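Local coordinates for protein pseudoaglycone deacetylase Dbv21 (Actinoplanes teichomyceticus, PDB 3DFI) that probably hydrolyses the N-acetyl group of the A40926 pseudoaglycone, as a zinc-binding deacetylase of the PIG-L family, at residues A[27-32]-A[213-218]; A[46-51]-A[70-75]; A[132-137]-A[168-173]; A[199-204]-A[262-267]; A[222-227]-A[239-244]. All coordinates share one frame; numbering follows the deposited sequence.

Interaction 1: A[27-32]-A[213-218]; sequences SLAQAE and EEARTR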
# COMPACT_ATOMS: atom_id res chain seq x y z
N SER A 27 1.18 0.99 11.81
CA SER A 27 2.43 0.25 12.07
C SER A 27 3.63 1.06 11.58
O SER A 27 4.69 1.06 12.20
CB SER A 27 2.43 -1.10 11.37
OG SER A 27 1.42 -1.95 11.88
N LEU A 28 3.45 1.79 10.48
CA LEU A 28 4.52 2.65 9.98
C LEU A 28 4.78 3.80 10.93
O LEU A 28 5.94 4.08 11.27
CB LEU A 28 4.20 3.16 8.57
CG LEU A 28 4.13 2.11 7.45
CD1 LEU A 28 3.82 2.79 6.09
CD2 LEU A 28 5.37 1.29 7.35
N ALA A 29 3.69 4.46 11.36
CA ALA A 29 3.74 5.52 12.37
C ALA A 29 4.40 5.02 13.65
O ALA A 29 5.23 5.72 14.25
CB ALA A 29 2.36 6.02 12.67
N GLN A 30 4.01 3.82 14.09
CA GLN A 30 4.57 3.22 15.31
C GLN A 30 6.05 2.90 15.15
O GLN A 30 6.83 3.01 16.12
CB GLN A 30 3.82 1.95 15.71
CG GLN A 30 4.28 1.34 17.04
CD GLN A 30 3.84 2.17 18.24
OE1 GLN A 30 4.67 2.67 19.00
NE2 GLN A 30 2.53 2.33 18.40
N ALA A 31 6.45 2.47 13.95
CA ALA A 31 7.87 2.20 13.69
C ALA A 31 8.68 3.48 13.81
O ALA A 31 9.74 3.49 14.41
CB ALA A 31 8.07 1.56 12.31
N GLU A 32 8.15 4.58 13.26
CA GLU A 32 8.81 5.88 13.35
C GLU A 32 8.87 6.42 14.79
O GLU A 32 9.91 6.94 15.23
CB GLU A 32 8.16 6.88 12.39
CG GLU A 32 8.95 8.17 12.19
CD GLU A 32 8.44 9.34 13.04
OE1 GLU A 32 8.83 10.50 12.75
OE2 GLU A 32 7.64 9.12 13.98
N GLU A 213 -2.28 4.55 20.97
CA GLU A 213 -3.32 5.44 20.47
C GLU A 213 -2.82 6.54 19.53
O GLU A 213 -3.52 6.91 18.59
CB GLU A 213 -4.23 6.01 21.58
CG GLU A 213 -3.60 6.15 22.95
CD GLU A 213 -4.62 6.03 24.06
OE1 GLU A 213 -4.37 5.28 25.04
OE2 GLU A 213 -5.70 6.67 23.97
N GLU A 214 -1.61 7.04 19.74
CA GLU A 214 -1.12 8.09 18.86
C GLU A 214 -0.80 7.57 17.44
O GLU A 214 -1.02 8.30 16.47
CB GLU A 214 0.06 8.86 19.48
CG GLU A 214 1.43 8.59 18.88
CD GLU A 214 2.34 9.81 18.92
OE1 GLU A 214 3.29 9.82 19.74
OE2 GLU A 214 2.12 10.76 18.13
N ALA A 215 -0.34 6.32 17.33
CA ALA A 215 -0.07 5.74 16.02
C ALA A 215 -1.36 5.61 15.20
O ALA A 215 -1.37 5.90 14.01
CB ALA A 215 0.64 4.40 16.14
N ARG A 216 -2.45 5.21 15.87
CA ARG A 216 -3.77 5.10 15.22
C ARG A 216 -4.30 6.48 14.84
O ARG A 216 -4.84 6.67 13.74
CB ARG A 216 -4.76 4.37 16.13
CG ARG A 216 -6.22 4.44 15.71
CD ARG A 216 -7.10 4.23 16.93
NE ARG A 216 -8.50 4.63 16.76
CZ ARG A 216 -8.95 5.88 16.67
NH1 ARG A 216 -10.26 6.09 16.54
NH2 ARG A 216 -8.12 6.92 16.69
N THR A 217 -4.16 7.44 15.75
CA THR A 217 -4.53 8.84 15.49
C THR A 217 -3.75 9.39 14.29
O THR A 217 -4.33 10.00 13.37
CB THR A 217 -4.39 9.70 16.78
OG1 THR A 217 -5.38 9.29 17.72
CG2 THR A 217 -4.58 11.19 16.51
N ARG A 218 -2.44 9.13 14.26
CA ARG A 218 -1.63 9.57 13.12
C ARG A 218 -2.03 8.89 11.80
O ARG A 218 -2.03 9.55 10.75
CB ARG A 218 -0.15 9.39 13.39
CG ARG A 218 0.37 10.33 14.48
CD ARG A 218 1.81 9.96 14.81
NE ARG A 218 2.72 10.51 13.81
CZ ARG A 218 3.95 10.10 13.60
NH1 ARG A 218 4.67 10.70 12.67
NH2 ARG A 218 4.47 9.10 14.30

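Interaction 2: A[46-51]-A[70-75]; sequences GSAAPP and DAPLRR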
# COMPACT_ATOMS: atom_id res chain seq x y z
N GLY A 46 3.28 7.21 -11.75
CA GLY A 46 3.77 7.84 -12.97
C GLY A 46 2.96 9.02 -13.47
O GLY A 46 1.80 9.22 -13.09
N SER A 47 3.58 9.83 -14.33
CA SER A 47 2.99 11.07 -14.81
C SER A 47 2.09 10.87 -16.02
O SER A 47 2.41 10.08 -16.93
CB SER A 47 4.10 12.05 -15.21
OG SER A 47 4.53 12.80 -14.09
N ALA A 48 0.99 11.63 -16.03
CA ALA A 48 0.14 11.85 -17.21
C ALA A 48 -0.60 13.17 -16.99
O ALA A 48 -1.37 13.29 -16.04
CB ALA A 48 -0.86 10.71 -17.40
N ALA A 49 -0.34 14.14 -17.86
CA ALA A 49 -1.01 15.45 -17.82
C ALA A 49 -2.25 15.45 -18.71
O ALA A 49 -2.41 14.56 -19.54
CB ALA A 49 -0.04 16.57 -18.26
N PRO A 50 -3.13 16.48 -18.55
CA PRO A 50 -4.28 16.62 -19.44
C PRO A 50 -3.78 16.95 -20.85
O PRO A 50 -2.71 17.55 -20.98
CB PRO A 50 -5.03 17.84 -18.86
CG PRO A 50 -4.50 18.03 -17.50
CD PRO A 50 -3.08 17.58 -17.57
N PRO A 51 -4.57 16.61 -21.90
CA PRO A 51 -5.94 16.09 -21.84
C PRO A 51 -6.03 14.58 -21.68
O PRO A 51 -5.09 13.86 -22.05
CB PRO A 51 -6.54 16.52 -23.19
CG PRO A 51 -5.36 16.82 -24.10
CD PRO A 51 -4.09 16.73 -23.28
N ASP A 70 -4.28 18.19 -13.43
CA ASP A 70 -3.33 17.06 -13.52
C ASP A 70 -3.59 16.12 -12.35
O ASP A 70 -3.22 16.40 -11.20
CB ASP A 70 -1.89 17.61 -13.49
CG ASP A 70 -0.83 16.54 -13.78
OD1 ASP A 70 -0.95 15.40 -13.33
OD2 ASP A 70 0.16 16.87 -14.47
N ALA A 71 -4.27 15.01 -12.64
CA ALA A 71 -4.67 14.07 -11.59
C ALA A 71 -3.53 13.31 -10.87
O ALA A 71 -3.49 13.29 -9.64
CB ALA A 71 -5.72 13.09 -12.11
N PRO A 72 -2.63 12.66 -11.63
CA PRO A 72 -1.52 11.99 -10.93
C PRO A 72 -0.70 12.96 -10.06
O PRO A 72 -0.31 12.59 -8.95
CB PRO A 72 -0.68 11.42 -12.07
CG PRO A 72 -1.64 11.28 -13.21
CD PRO A 72 -2.56 12.47 -13.09
N LEU A 73 -0.49 14.19 -10.53
CA LEU A 73 0.14 15.22 -9.70
C LEU A 73 -0.63 15.50 -8.41
O LEU A 73 -0.07 15.45 -7.32
CB LEU A 73 0.35 16.52 -10.50
CG LEU A 73 0.96 17.71 -9.76
CD1 LEU A 73 2.43 17.40 -9.32
CD2 LEU A 73 0.90 19.00 -10.61
N ARG A 74 -1.92 15.82 -8.52
CA ARG A 74 -2.77 15.93 -7.32
C ARG A 74 -2.56 14.77 -6.33
O ARG A 74 -2.35 14.98 -5.14
CB ARG A 74 -4.25 16.02 -7.73
CG ARG A 74 -5.27 16.19 -6.54
CD ARG A 74 -5.52 17.70 -6.21
NE ARG A 74 -4.27 18.38 -5.87
CZ ARG A 74 -3.72 18.39 -4.65
NH1 ARG A 74 -2.55 18.99 -4.46
NH2 ARG A 74 -4.32 17.81 -3.62
N ARG A 75 -2.59 13.54 -6.85
CA ARG A 75 -2.45 12.33 -6.02
C ARG A 75 -1.05 12.18 -5.42
O ARG A 75 -0.90 11.77 -4.27
CB ARG A 75 -2.83 11.10 -6.82
CG ARG A 75 -4.34 11.05 -7.18
CD ARG A 75 -4.75 9.66 -7.67
NE ARG A 75 -4.59 8.62 -6.65
CZ ARG A 75 -4.81 7.32 -6.90
NH1 ARG A 75 -5.21 6.96 -8.11
NH2 ARG A 75 -4.66 6.40 -5.96

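Interaction 3: A[132-137]-A[168-173]; sequences AIREDI and TLLAAR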
# COMPACT_ATOMS: atom_id res chain seq x y z
N ALA A 132 9.59 -5.52 -15.20
CA ALA A 132 9.93 -4.10 -15.18
C ALA A 132 9.80 -3.52 -13.78
O ALA A 132 10.66 -2.75 -13.33
CB ALA A 132 9.04 -3.30 -16.17
N ILE A 133 8.70 -3.85 -13.11
CA ILE A 133 8.49 -3.41 -11.75
C ILE A 133 9.57 -3.97 -10.82
O ILE A 133 10.14 -3.24 -10.02
CB ILE A 133 7.08 -3.81 -11.22
CG1 ILE A 133 5.97 -3.09 -11.99
CG2 ILE A 133 6.96 -3.52 -9.71
CD1 ILE A 133 4.58 -3.59 -11.61
N ARG A 134 9.84 -5.27 -10.93
CA ARG A 134 10.88 -5.93 -10.13
C ARG A 134 12.26 -5.21 -10.20
O ARG A 134 12.93 -5.04 -9.17
CB ARG A 134 11.02 -7.40 -10.55
CG ARG A 134 12.15 -8.15 -9.83
CD ARG A 134 12.48 -9.49 -10.50
NE ARG A 134 13.72 -10.05 -9.97
CZ ARG A 134 14.17 -11.30 -10.17
NH1 ARG A 134 15.32 -11.66 -9.63
NH2 ARG A 134 13.48 -12.18 -10.88
N GLU A 135 12.69 -4.83 -11.41
CA GLU A 135 13.98 -4.12 -11.61
C GLU A 135 14.03 -2.84 -10.78
O GLU A 135 15.00 -2.58 -10.08
CB GLU A 135 14.13 -3.70 -13.07
CG GLU A 135 14.85 -4.59 -13.98
CD GLU A 135 15.18 -3.87 -15.29
OE1 GLU A 135 16.38 -3.77 -15.64
OE2 GLU A 135 14.22 -3.39 -15.95
N ASP A 136 12.98 -2.04 -10.88
CA ASP A 136 12.84 -0.80 -10.11
C ASP A 136 12.78 -1.01 -8.60
O ASP A 136 13.32 -0.19 -7.85
CB ASP A 136 11.60 -0.03 -10.58
CG ASP A 136 11.78 0.60 -11.94
OD1 ASP A 136 12.72 0.24 -12.71
OD2 ASP A 136 10.97 1.50 -12.24
N ILE A 137 12.12 -2.08 -8.15
CA ILE A 137 12.11 -2.43 -6.73
C ILE A 137 13.51 -2.89 -6.26
O ILE A 137 13.94 -2.52 -5.17
CB ILE A 137 11.03 -3.51 -6.38
CG1 ILE A 137 9.62 -2.93 -6.56
CG2 ILE A 137 11.12 -3.94 -4.91
CD1 ILE A 137 8.57 -4.01 -6.56
N THR A 168 7.58 -7.66 -5.96
CA THR A 168 8.23 -7.44 -4.67
C THR A 168 8.77 -8.76 -4.10
O THR A 168 9.89 -8.80 -3.58
CB THR A 168 7.31 -6.73 -3.64
OG1 THR A 168 6.76 -5.52 -4.18
CG2 THR A 168 8.10 -6.42 -2.34
N LEU A 169 8.01 -9.84 -4.24
CA LEU A 169 8.49 -11.16 -3.78
C LEU A 169 9.79 -11.59 -4.45
O LEU A 169 10.71 -12.09 -3.79
CB LEU A 169 7.41 -12.23 -3.97
CG LEU A 169 6.21 -12.13 -3.01
CD1 LEU A 169 4.98 -12.80 -3.62
CD2 LEU A 169 6.56 -12.78 -1.65
N LEU A 170 9.86 -11.42 -5.76
CA LEU A 170 11.09 -11.69 -6.53
C LEU A 170 12.27 -10.78 -6.14
O LEU A 170 13.42 -11.23 -6.01
CB LEU A 170 10.79 -11.55 -8.03
CG LEU A 170 9.98 -12.67 -8.68
CD1 LEU A 170 9.42 -12.22 -10.03
CD2 LEU A 170 10.81 -13.96 -8.83
N ALA A 171 11.99 -9.49 -5.97
CA ALA A 171 13.04 -8.51 -5.69
C ALA A 171 13.64 -8.68 -4.29
O ALA A 171 14.86 -8.66 -4.14
CB ALA A 171 12.52 -7.07 -5.91
N ALA A 172 12.79 -8.82 -3.27
CA ALA A 172 13.24 -9.04 -1.88
C ALA A 172 13.99 -10.37 -1.69
O ALA A 172 14.93 -10.46 -0.90
CB ALA A 172 12.06 -8.93 -0.88
N ARG A 173 13.57 -11.41 -2.41
CA ARG A 173 14.23 -12.71 -2.38
C ARG A 173 15.60 -12.65 -3.05
O ARG A 173 16.56 -13.27 -2.58
CB ARG A 173 13.36 -13.79 -3.04
CG ARG A 173 13.92 -15.23 -2.98
CD ARG A 173 13.05 -16.24 -3.74
NE ARG A 173 11.65 -16.22 -3.28
CZ ARG A 173 10.60 -15.96 -4.06
NH1 ARG A 173 10.78 -15.76 -5.36
NH2 ARG A 173 9.37 -15.91 -3.55

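Interaction 4: A[199-204]-A[262-267]; sequences DGLRLG and WPVIRY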
# COMPACT_ATOMS: atom_id res chain seq x y z
N ASP A 199 3.06 -19.91 -7.59
CA ASP A 199 3.29 -21.33 -7.32
C ASP A 199 4.47 -21.54 -6.38
O ASP A 199 5.42 -20.76 -6.41
CB ASP A 199 3.55 -22.05 -8.65
CG ASP A 199 2.26 -22.38 -9.41
OD1 ASP A 199 1.16 -22.28 -8.82
OD2 ASP A 199 2.35 -22.76 -10.60
N GLY A 200 4.42 -22.58 -5.54
CA GLY A 200 5.49 -22.83 -4.57
C GLY A 200 5.50 -21.95 -3.32
O GLY A 200 6.35 -22.11 -2.45
N LEU A 201 4.54 -21.02 -3.23
CA LEU A 201 4.41 -20.14 -2.08
C LEU A 201 3.08 -20.34 -1.34
O LEU A 201 2.04 -20.64 -1.96
CB LEU A 201 4.51 -18.65 -2.52
CG LEU A 201 5.70 -18.14 -3.35
CD1 LEU A 201 5.57 -16.62 -3.54
CD2 LEU A 201 7.02 -18.43 -2.67
N ARG A 202 3.12 -20.18 -0.01
CA ARG A 202 1.88 -20.04 0.80
C ARG A 202 2.14 -19.07 1.96
O ARG A 202 3.29 -18.77 2.28
CB ARG A 202 1.31 -21.40 1.28
CG ARG A 202 1.97 -21.97 2.52
CD ARG A 202 1.34 -23.27 3.05
NE ARG A 202 2.20 -23.76 4.13
CZ ARG A 202 3.19 -24.65 3.98
NH1 ARG A 202 3.40 -25.26 2.82
NH2 ARG A 202 3.93 -24.97 5.02
N LEU A 203 1.06 -18.56 2.56
CA LEU A 203 1.18 -17.62 3.67
C LEU A 203 1.50 -18.35 4.95
O LEU A 203 0.95 -19.43 5.22
CB LEU A 203 -0.15 -16.83 3.87
CG LEU A 203 -0.62 -15.92 2.73
CD1 LEU A 203 -2.01 -15.34 3.04
CD2 LEU A 203 0.36 -14.79 2.41
N GLY A 204 2.38 -17.77 5.77
CA GLY A 204 2.61 -18.30 7.12
C GLY A 204 1.42 -17.92 7.98
O GLY A 204 0.40 -17.46 7.46
N TRP A 262 1.30 -11.14 7.03
CA TRP A 262 1.73 -12.54 7.00
C TRP A 262 3.16 -12.68 6.49
O TRP A 262 3.56 -11.95 5.56
CB TRP A 262 0.87 -13.40 6.07
CG TRP A 262 -0.58 -13.51 6.32
CD1 TRP A 262 -1.24 -14.57 6.89
CD2 TRP A 262 -1.60 -12.56 5.94
NE1 TRP A 262 -2.59 -14.32 6.91
CE2 TRP A 262 -2.83 -13.10 6.32
CE3 TRP A 262 -1.57 -11.31 5.30
CZ2 TRP A 262 -4.05 -12.43 6.11
CZ3 TRP A 262 -2.77 -10.64 5.08
CH2 TRP A 262 -4.00 -11.21 5.50
N PRO A 263 3.93 -13.63 7.06
CA PRO A 263 5.20 -13.97 6.42
C PRO A 263 4.92 -14.94 5.27
O PRO A 263 3.81 -15.47 5.15
CB PRO A 263 5.98 -14.68 7.54
CG PRO A 263 4.94 -15.32 8.38
CD PRO A 263 3.68 -14.47 8.26
N VAL A 264 5.92 -15.19 4.43
CA VAL A 264 5.71 -16.02 3.26
C VAL A 264 6.66 -17.20 3.33
O VAL A 264 7.85 -17.03 3.60
CB VAL A 264 5.92 -15.23 1.94
CG1 VAL A 264 5.69 -16.10 0.73
CG2 VAL A 264 4.96 -14.04 1.91
N ILE A 265 6.12 -18.39 3.10
CA ILE A 265 6.91 -19.57 3.13
C ILE A 265 7.00 -20.13 1.70
O ILE A 265 5.99 -20.27 1.00
CB ILE A 265 6.38 -20.60 4.22
CG1 ILE A 265 4.91 -20.90 4.09
CG2 ILE A 265 6.47 -20.01 5.62
CD1 ILE A 265 4.34 -21.60 5.39
N ARG A 266 8.22 -20.41 1.25
CA ARG A 266 8.42 -21.01 -0.04
C ARG A 266 8.60 -22.53 0.10
O ARG A 266 9.71 -23.01 0.38
CB ARG A 266 9.62 -20.35 -0.72
CG ARG A 266 9.89 -20.75 -2.13
CD ARG A 266 11.33 -20.42 -2.41
NE ARG A 266 11.53 -19.77 -3.69
CZ ARG A 266 12.71 -19.61 -4.29
NH1 ARG A 266 12.73 -19.01 -5.46
NH2 ARG A 266 13.84 -20.07 -3.76
N TYR A 267 7.53 -23.30 -0.06
CA TYR A 267 7.66 -24.77 0.02
C TYR A 267 8.32 -25.40 -1.22
O TYR A 267 8.79 -26.51 -1.13
CB TYR A 267 6.32 -25.45 0.33
CG TYR A 267 5.23 -25.15 -0.67
CD1 TYR A 267 4.31 -24.14 -0.40
CD2 TYR A 267 5.13 -25.85 -1.87
CE1 TYR A 267 3.31 -23.84 -1.31
CE2 TYR A 267 4.13 -25.56 -2.79
CZ TYR A 267 3.22 -24.55 -2.50
OH TYR A 267 2.22 -24.24 -3.38
O HOH W 1 -0.25 -23.08 -1.69

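Interaction 5: A[222-227]-A[239-244]; sequences AMKHYA and NLFAKL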
# COMPACT_ATOMS: atom_id res chain seq x y z
N ALA A 222 -3.46 11.02 8.58
CA ALA A 222 -2.79 10.82 7.31
C ALA A 222 -3.76 10.41 6.18
O ALA A 222 -3.64 10.92 5.06
CB ALA A 222 -1.65 9.80 7.45
N MET A 223 -4.69 9.50 6.48
CA MET A 223 -5.70 9.04 5.50
C MET A 223 -6.56 10.17 4.90
O MET A 223 -6.95 10.10 3.73
CB MET A 223 -6.62 7.99 6.10
CG MET A 223 -5.98 6.61 6.30
SD MET A 223 -7.04 5.56 7.31
CE MET A 223 -8.53 5.62 6.32
N LYS A 224 -6.86 11.19 5.72
CA LYS A 224 -7.64 12.36 5.29
C LYS A 224 -7.00 13.08 4.11
O LYS A 224 -7.70 13.71 3.31
CB LYS A 224 -7.84 13.33 6.45
CG LYS A 224 -8.67 12.77 7.58
CD LYS A 224 -8.77 13.76 8.74
CE LYS A 224 -9.41 13.10 9.95
NZ LYS A 224 -9.72 14.10 11.02
N HIS A 225 -5.68 12.97 3.97
CA HIS A 225 -4.99 13.65 2.87
C HIS A 225 -5.30 13.11 1.48
O HIS A 225 -5.27 13.86 0.51
CB HIS A 225 -3.49 13.77 3.13
CG HIS A 225 -3.15 14.88 4.06
ND1 HIS A 225 -3.39 16.20 3.75
CD2 HIS A 225 -2.63 14.87 5.31
CE1 HIS A 225 -3.02 16.96 4.76
NE2 HIS A 225 -2.56 16.18 5.73
N TYR A 226 -5.65 11.83 1.39
CA TYR A 226 -6.01 11.23 0.10
C TYR A 226 -7.49 11.50 -0.23
O TYR A 226 -8.28 10.56 -0.37
CB TYR A 226 -5.77 9.73 0.11
CG TYR A 226 -4.35 9.33 0.35
CD1 TYR A 226 -3.41 9.39 -0.68
CD2 TYR A 226 -3.95 8.84 1.59
CE1 TYR A 226 -2.06 8.99 -0.47
CE2 TYR A 226 -2.61 8.43 1.82
CZ TYR A 226 -1.67 8.50 0.78
OH TYR A 226 -0.35 8.09 0.99
N ALA A 227 -7.81 12.77 -0.43
CA ALA A 227 -9.20 13.23 -0.46
C ALA A 227 -9.87 12.75 -1.73
O ALA A 227 -11.09 12.58 -1.81
CB ALA A 227 -9.22 14.74 -0.43
N ASN A 239 -18.35 3.55 6.00
CA ASN A 239 -18.14 3.80 7.42
C ASN A 239 -16.68 4.01 7.73
O ASN A 239 -16.26 3.72 8.84
CB ASN A 239 -18.76 2.64 8.32
N LEU A 240 -15.93 4.60 6.78
CA LEU A 240 -14.51 4.25 6.66
C LEU A 240 -13.77 4.14 7.99
O LEU A 240 -13.35 3.04 8.34
CB LEU A 240 -13.75 5.13 5.65
CG LEU A 240 -12.34 4.65 5.38
CD1 LEU A 240 -12.35 3.20 4.85
CD2 LEU A 240 -11.63 5.60 4.43
N PHE A 241 -13.66 5.24 8.73
CA PHE A 241 -12.90 5.21 10.00
C PHE A 241 -13.52 4.27 11.03
O PHE A 241 -12.81 3.50 11.67
CB PHE A 241 -12.72 6.62 10.57
CG PHE A 241 -11.90 7.53 9.68
CD1 PHE A 241 -12.47 8.65 9.11
CD2 PHE A 241 -10.57 7.24 9.41
CE1 PHE A 241 -11.72 9.49 8.27
CE2 PHE A 241 -9.81 8.08 8.58
CZ PHE A 241 -10.39 9.19 8.01
N ALA A 242 -14.84 4.37 11.21
CA ALA A 242 -15.59 3.40 12.02
C ALA A 242 -15.35 1.95 11.53
O ALA A 242 -15.03 1.05 12.33
CB ALA A 242 -17.07 3.75 12.02
N LYS A 243 -15.49 1.72 10.22
CA LYS A 243 -15.32 0.41 9.63
C LYS A 243 -13.92 -0.16 9.95
O LYS A 243 -13.78 -1.34 10.33
CB LYS A 243 -15.54 0.50 8.12
CG LYS A 243 -15.60 -0.84 7.37
CD LYS A 243 -16.97 -1.52 7.53
CE LYS A 243 -17.00 -2.90 6.85
NZ LYS A 243 -18.17 -3.75 7.25
N LEU A 244 -12.90 0.69 9.83
CA LEU A 244 -11.53 0.30 10.14
C LEU A 244 -11.33 -0.03 11.62
O LEU A 244 -10.60 -0.97 11.93
CB LEU A 244 -10.53 1.37 9.69
CG LEU A 244 -10.32 1.62 8.18
CD1 LEU A 244 -9.14 2.58 7.94
CD2 LEU A 244 -10.13 0.33 7.37

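Interaction 1: A[27-32]-A[213-218]
Arg218 and Glu32 run across one another at about a right angle. A single nitrogen makes the bond: Arg218 NH2 donates to Glu32 OE2 at 3.2 Å, with 154° at the hydrogen. The donor stands above the carboxylate, 45° out of its plane, while OE2 lies near the guanidinium plane, at its edge. The two flat groups are strongly tilted against each other, which suits one N-H...O bond rather than a bidentate bridge. A bend at chi3 of the arginine turns the guanidinium so that NH2 faces Glu32 OE2. There Arg218 NH2 also passes Ala29 O at 3.5 Å, at an angle too poor for a bond. NH1 has its own partner outside the pair, Gln85 O, so the guanidinium is held from two directions.

Helix 19-33 follows strand 9-14 and lays Leu28 against strand 37-42, in the manner of an alpha/beta sandwich. Helix 213-223 packs on its outer side. The local axes of 27-32 and 213-218 approach to 8.2 Å at 127°, and this closeness depends on alanine. Ala29 and Ala215 face each other with CA atoms 5.3 Å apart and Ala29 CB to Ala215 CB at 4.2 Å; with only a methyl on each side, the helices can come this near. Gln30 flanks the pair, its CB 4.0 Å from Ala215 CB, so that its aliphatic root lies against the methyl. Leu86 of helix 71-86 touches both Ala29 and Arg218, bringing a third helix to the junction.

Interaction 2: A[46-51]-A[70-75]
The carboxylate of Asp70 is the flat group of this contact, and it sits beside the backbone of Ala48 and Ala49. Leu73 N comes from above its plane, 46° out of it, and donates to Asp70 OD1 at 3.1 Å. The other oxygen, Asp70 OD2, rests against the methyl Ala49 CB at 3.8 Å. With CG turned away from the backbone nitrogen (chi1 -171°), OD1 is carried to Leu73 N, which makes Asp70 the N-cap of helix 71-86. Pro50 adds an apolar edge, its CD 4.3 Å from Asp70 CB.

Pro72 carries the rest. Its CD lies 3.3 Å from Ala48 O and its CB 3.5 Å from Gly46 O, so the ring is bordered by two carbonyls of the loop; its CG meets the methyl Ala48 CB at 4.3 Å. Proline suits the first turn of a helix, where its lack of an N-H costs no bond, and its rigid ring offers a firm surface to the extended loop that follows strand 37-42. Tyr52 bonds through its hydroxyl to both Ala48 O and Ala71 N, linking loop and helix start.

Two acceptors, Ala48 O and Asp70 OD1, lie 3.5 Å apart with no proton between them. Each instead has a donor of its own, the Tyr52 hydroxyl and Leu73 N, and the start of the helix would probably help stabilise a negative charge on Asp70.

Interaction 3: A[132-137]-A[168-173]
Arg134 sets out toward helix 168-173 and passes Leu170 along most of its length. Its CG anti to the backbone nitrogen (chi1 177°) and its chain straight from there on, it runs across Leu170 at about a right angle. Arg134 CG is the first atom to touch, 4.1 Å from both Leu170 CB and Ala171 CB. Arg134 CD comes closest, with Leu170 CB at 3.6 Å. Leu170 CB then lies over one face of the guanidinium, and at the tip Arg134 NH2 reaches Leu170 CD2 at 3.8 Å. The charge is met outside the leucine: NE forms a salt bridge with Glu138 one turn on, and NH1 has a long, weak ion pair with Glu174. Arginine suits this half-exposed position because its methylenes can cover a leucine while its head stays near acids.

The helices belong to the alpha/beta core. Helix 159-174 links the neighbouring parallel strands 148-152 and 179-182 in a beta-alpha-beta crossover, and helix 126-144 leads into the first of them. The local axes of 132-137 and 168-173 approach to 8.5 Å, 38° from parallel. Deeper in the interface, Ile137 uses both branches. Ile137 CG2 packs on Ala171 CB at 3.6 Å, where the small methyl lets the helices close up, and Ile137 CD1 reaches Thr168 OG1 at 3.3 Å. That hydroxyl is satisfied by Thr164 O of its own helix, which lets threonine present itself to a hydrocarbon partner.

Interaction 4: A[199-204]-A[262-267]
Arg202 and Ile265 form the central antiparallel pair, each serving as both donor and acceptor. Arg202 N gives to Ile265 O and Ile265 N to Arg202 O, both at 3.0 Å and nearly straight. Farther along, Gly204 N reaches Pro263 O at 2.8 Å, but from 37° above the carbonyl plane.

The side chains of the central pair share one face. Ile265 CG1 occupies the crowded position between backbone nitrogen and carbonyl (chi1 52°), which sends Ile265 CD1 to Arg202 NE at 3.3 Å, while CG1 covers one face of the guanidinium. Tyr267 follows beyond, its ring plane only 12° from that of the guanidinium. Its own face receives Gly200, whose CA lies 3.8 Å from the ring centroid in a CH-pi contact; glycine suits both this close approach and its positive phi.

On the other face Leu201, Leu203, Val264 and Arg266 project. Leu201 CD2 lies on Arg266 CG at 3.7 Å, the arginine lending its methylenes. Leu203 CD1 stands almost squarely above the five-membered ring of Trp262, 3.9 Å from its centroid. Leu169 of helix 159-174 touches Leu201 and Val264, and Leu181 touches Leu203 and Val264.

Strand 201-210 is one of the two outermost strands of the mixed sheet, and 258-266 joins it antiparallel to the parallel part. The chemistry fits an edge: backbone bonds fix the register, leucine and valine face the helix layer together with the methylenes of Arg266, and Arg202 and Ile265 lie on the other face, with Tyr267 beside them at the strand end.

Interaction 5: A[222-227]-A[239-244]
Leu240 and Leu244 both touch the terminal methyl of Met223, and a helical bond, Leu244 N to Leu240 O at 2.8 Å, sets them one turn apart on the same side of their helix. The contact itself is entirely apolar. Met223 CE touches both leucines, 3.6 Å from Leu240 CD2 and a tight 3.5 Å from Leu244 CD1; Met223 and Leu244 reach for each other tip to tip. The methionine chain is extended at first and then bends at its last torsion (chi3 57°), which turns the methyl in among its partners. Its unbranched, flexible chain suits it to bridge segments whose CA atoms come no nearer than 9.3 Å (Met223 CA and Phe241 CA).

Phe241 and Met223 approach from opposite directions. Phe241 CE2 lies 3.6 Å from Met223 CE, and the sulfur Met223 SD stands 5.2 Å from the Phe241 ring centroid, 72° off the normal: an oblique Met-aromatic contact. The Lys224 and Phe241 side chains cross at about a right angle, Lys224 CG 4.0 Å from Phe241 CZ, so the lysine gives its methylene to the cluster while the extended chain carries the amine onward.

Met223 also opens a type I turn, ending at Tyr226, as the chain leaves helix 213-223. It touches Val21 and Leu22 of helix 19-33 as well, while Phe220 meets the Phe241 ring. The contact thus joins the start of helix 240-251 to the end of helix 213-223, beside helix 19-33, with Tyr226 packed on helix 71-86 nearby.

How the interactions relate
Interactions 3 and 5 are the buried contacts, on opposite sides of the chain's centre, and both rely on aliphatic packing; interaction 5 adds sulfur and an aromatic ring. Interactions 1 and 5 use successive parts of helix 213-223, one closing over helix 19-33 with alanines and a salt bridge, the other holding helix 240-251. Interaction 4 is a surface contact and the one built on strand pairing; it touches interaction 3 directly, where Leu169 meets Leu201 and Val264, so helix layer and sheet edge join there. Interaction 2, about 37 Å from interaction 4 between centres, lays a loop against a capped helix start by proline and alanine packing.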